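Exo-beta-1,4-mannosidase (Rhizomucor miehei, PDB 4LYP) probably cleaves terminal beta-1,4-linked mannose residues from the non-reducing ends of mannosides, as a family 5 glycoside hydrolase with a TIM-barrel fold. Local coordinates at residues Trp153-Gly158 with Gly411-Glu416. Sequence-based numbering, arbitrary orientation.
Sequences WQWSGG and GDPPHE. With GAI (guanidine), chain C.
Trp-155 turns its indole broadside to the 411-416 loop, where Pro-413 and His-415 divide the ring system between them. Pro-413 takes the benzo half: its CG sits over the face of the six-membered ring, 3.8 Å from the centroid and 16° off the normal, a CH-pi contact, while Pro-413 CB lies 3.5 Å from Trp-155 CD2 at the ring fusion. The pyrrole half belongs to His-415, whose imidazole forms an offset stack with it, centroids 4.3 Å apart and planes inclined by 28°. A chi1 of 71° tucks the His-415 ring back over its own main chain, flanked by N and C, and places it against the pyrrole side of the indole; Glu-416 CG packs on the other imidazole face. The type I turn from Pro-413 to Glu-416, closed by Glu-416 N to Pro-413 O at 3.0 Å, presents both groups to the same tryptophan. Gln-154 comes to the imidazole edge, its amide plane steeply inclined to the ring and its NE2 3.7 Å from His-415 CB; that nitrogen is hydrogen-bonded to Tyr-181. Trp-153 and Glu-416, at the ends of this contact nearest the guanidine, line the pocket with Glu-238, Trp-293 and Asn-296. The two loops, which follow strands 144-148 and 386-394 of the barrel, therefore meet through ring stacking, CH-pi and van der Waals contacts, with no direct polar bond between them, beside a ligand-binding pocket.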
loop_
_atom_site.group_PDB
_atom_site.type_symbol
_atom_site.label_atom_id
_atom_site.label_comp_id
_atom_site.label_asym_id
_atom_site.label_seq_id
_atom_site.Cartn_x
_atom_site.Cartn_y
_atom_site.Cartn_z
ATOM N N TRP A 153 -3.977 10.238 -3.413
ATOM C CA TRP A 153 -3.026 10.810 -4.335
ATOM C C TRP A 153 -3.348 10.511 -5.777
ATOM O O TRP A 153 -4.253 9.726 -6.151
ATOM C CB TRP A 153 -1.596 10.383 -3.956
ATOM C CG TRP A 153 -1.277 10.784 -2.564
ATOM C CD1 TRP A 153 -1.121 9.945 -1.483
ATOM C CD2 TRP A 153 -1.129 12.115 -2.034
ATOM N NE1 TRP A 153 -0.915 10.678 -0.317
ATOM C CE2 TRP A 153 -0.907 12.011 -0.643
ATOM C CE3 TRP A 153 -1.203 13.411 -2.627
ATOM C CZ2 TRP A 153 -0.753 13.129 0.174
ATOM C CZ3 TRP A 153 -1.084 14.513 -1.790
ATOM C CH2 TRP A 153 -0.852 14.388 -0.402
ATOM N N GLN A 154 -2.539 11.128 -6.659
ATOM C CA GLN A 154 -2.884 11.240 -8.090
ATOM C C GLN A 154 -2.422 10.097 -8.939
ATOM O O GLN A 154 -2.794 10.011 -10.122
ATOM C CB GLN A 154 -2.316 12.559 -8.651
ATOM C CG GLN A 154 -0.779 12.660 -8.790
ATOM C CD GLN A 154 -0.038 13.078 -7.518
ATOM O OE1 GLN A 154 -0.446 12.814 -6.375
ATOM N NE2 GLN A 154 1.117 13.743 -7.728
ATOM N N TRP A 155 -1.629 9.161 -8.399
ATOM C CA TRP A 155 -0.963 8.127 -9.233
ATOM C C TRP A 155 -1.839 7.018 -9.650
ATOM O O TRP A 155 -1.473 6.205 -10.501
ATOM C CB TRP A 155 0.311 7.685 -8.568
ATOM C CG TRP A 155 0.209 7.164 -7.157
ATOM C CD1 TRP A 155 0.483 7.862 -5.980
ATOM C CD2 TRP A 155 -0.100 5.768 -6.773
ATOM N NE1 TRP A 155 0.355 7.014 -4.914
ATOM C CE2 TRP A 155 0.030 5.730 -5.342
ATOM C CE3 TRP A 155 -0.466 4.614 -7.443
ATOM C CZ2 TRP A 155 -0.177 4.570 -4.604
ATOM C CZ3 TRP A 155 -0.644 3.471 -6.718
ATOM C CH2 TRP A 155 -0.507 3.436 -5.290
ATOM N N SER A 156 -3.081 6.975 -9.119
ATOM C CA SER A 156 -4.104 6.071 -9.601
ATOM C C SER A 156 -5.363 6.877 -9.978
ATOM O O SER A 156 -6.481 6.337 -9.976
ATOM C CB SER A 156 -4.417 4.985 -8.568
ATOM O OG SER A 156 -4.860 5.597 -7.366
ATOM N N GLY A 157 -5.206 8.184 -10.257
ATOM C CA GLY A 157 -6.367 9.068 -10.431
ATOM C C GLY A 157 -6.806 9.547 -9.045
ATOM O O GLY A 157 -6.435 10.653 -8.628
ATOM N N GLY A 158 -7.485 8.686 -8.306
ATOM C CA GLY A 158 -7.668 8.917 -6.880
ATOM C C GLY A 158 -8.788 9.948 -6.585
ATOM O O GLY A 158 -9.609 10.300 -7.429
ATOM N N GLY A 411 8.269 -0.631 -8.527
ATOM C CA GLY A 411 7.615 -0.310 -7.255
ATOM C C GLY A 411 7.280 1.184 -7.065
ATOM O O GLY A 411 6.625 1.497 -6.060
ATOM N N ASP A 412 7.754 2.050 -7.949
ATOM C CA ASP A 412 7.535 3.482 -7.853
ATOM C C ASP A 412 6.400 3.899 -8.756
ATOM O O ASP A 412 6.501 3.702 -9.986
ATOM C CB ASP A 412 8.821 4.232 -8.219
ATOM C CG ASP A 412 9.962 3.698 -7.365
ATOM O OD1 ASP A 412 10.001 3.983 -6.163
ATOM O OD2 ASP A 412 10.818 2.943 -7.916
ATOM N N PRO A 413 5.314 4.480 -8.257
ATOM C CA PRO A 413 4.226 4.907 -9.164
ATOM C C PRO A 413 4.662 6.075 -10.040
ATOM O O PRO A 413 5.677 6.720 -9.796
ATOM C CB PRO A 413 3.079 5.285 -8.170
ATOM C CG PRO A 413 3.443 4.667 -6.843
ATOM C CD PRO A 413 4.964 4.687 -6.831
ATOM N N PRO A 414 3.847 6.354 -11.065
ATOM C CA PRO A 414 4.318 7.244 -12.158
ATOM C C PRO A 414 4.223 8.739 -11.807
ATOM O O PRO A 414 4.465 9.560 -12.684
ATOM C CB PRO A 414 3.439 6.891 -13.308
ATOM C CG PRO A 414 2.172 6.326 -12.696
ATOM C CD PRO A 414 2.656 5.548 -11.477
ATOM N N HIS A 415 3.904 9.078 -10.570
ATOM C CA HIS A 415 4.027 10.449 -10.094
ATOM C C HIS A 415 5.425 10.695 -9.464
ATOM O O HIS A 415 5.686 11.840 -9.042
ATOM C CB HIS A 415 2.939 10.828 -9.111
ATOM C CG HIS A 415 3.106 10.155 -7.784
ATOM N ND1 HIS A 415 3.462 8.820 -7.683
ATOM C CD2 HIS A 415 2.999 10.668 -6.508
ATOM C CE1 HIS A 415 3.563 8.529 -6.386
ATOM N NE2 HIS A 415 3.282 9.620 -5.665
ATOM N N GLU A 416 6.274 9.665 -9.419
ATOM C CA GLU A 416 7.586 9.741 -8.802
ATOM C C GLU A 416 8.609 9.226 -9.749
ATOM O O GLU A 416 8.321 8.450 -10.660
ATOM C CB GLU A 416 7.570 8.809 -7.549
ATOM C CG GLU A 416 6.854 9.497 -6.389
ATOM C CD GLU A 416 6.543 8.606 -5.214
ATOM O OE1 GLU A 416 6.720 7.372 -5.254
ATOM O OE2 GLU A 416 6.167 9.184 -4.162
HETATM C C GAI C . 3.399 9.810 0.122
HETATM N N1 GAI C . 3.358 8.702 0.861
HETATM N N2 GAI C . 2.431 10.703 0.387
HETATM N N3 GAI C . 4.240 9.998 -0.832
#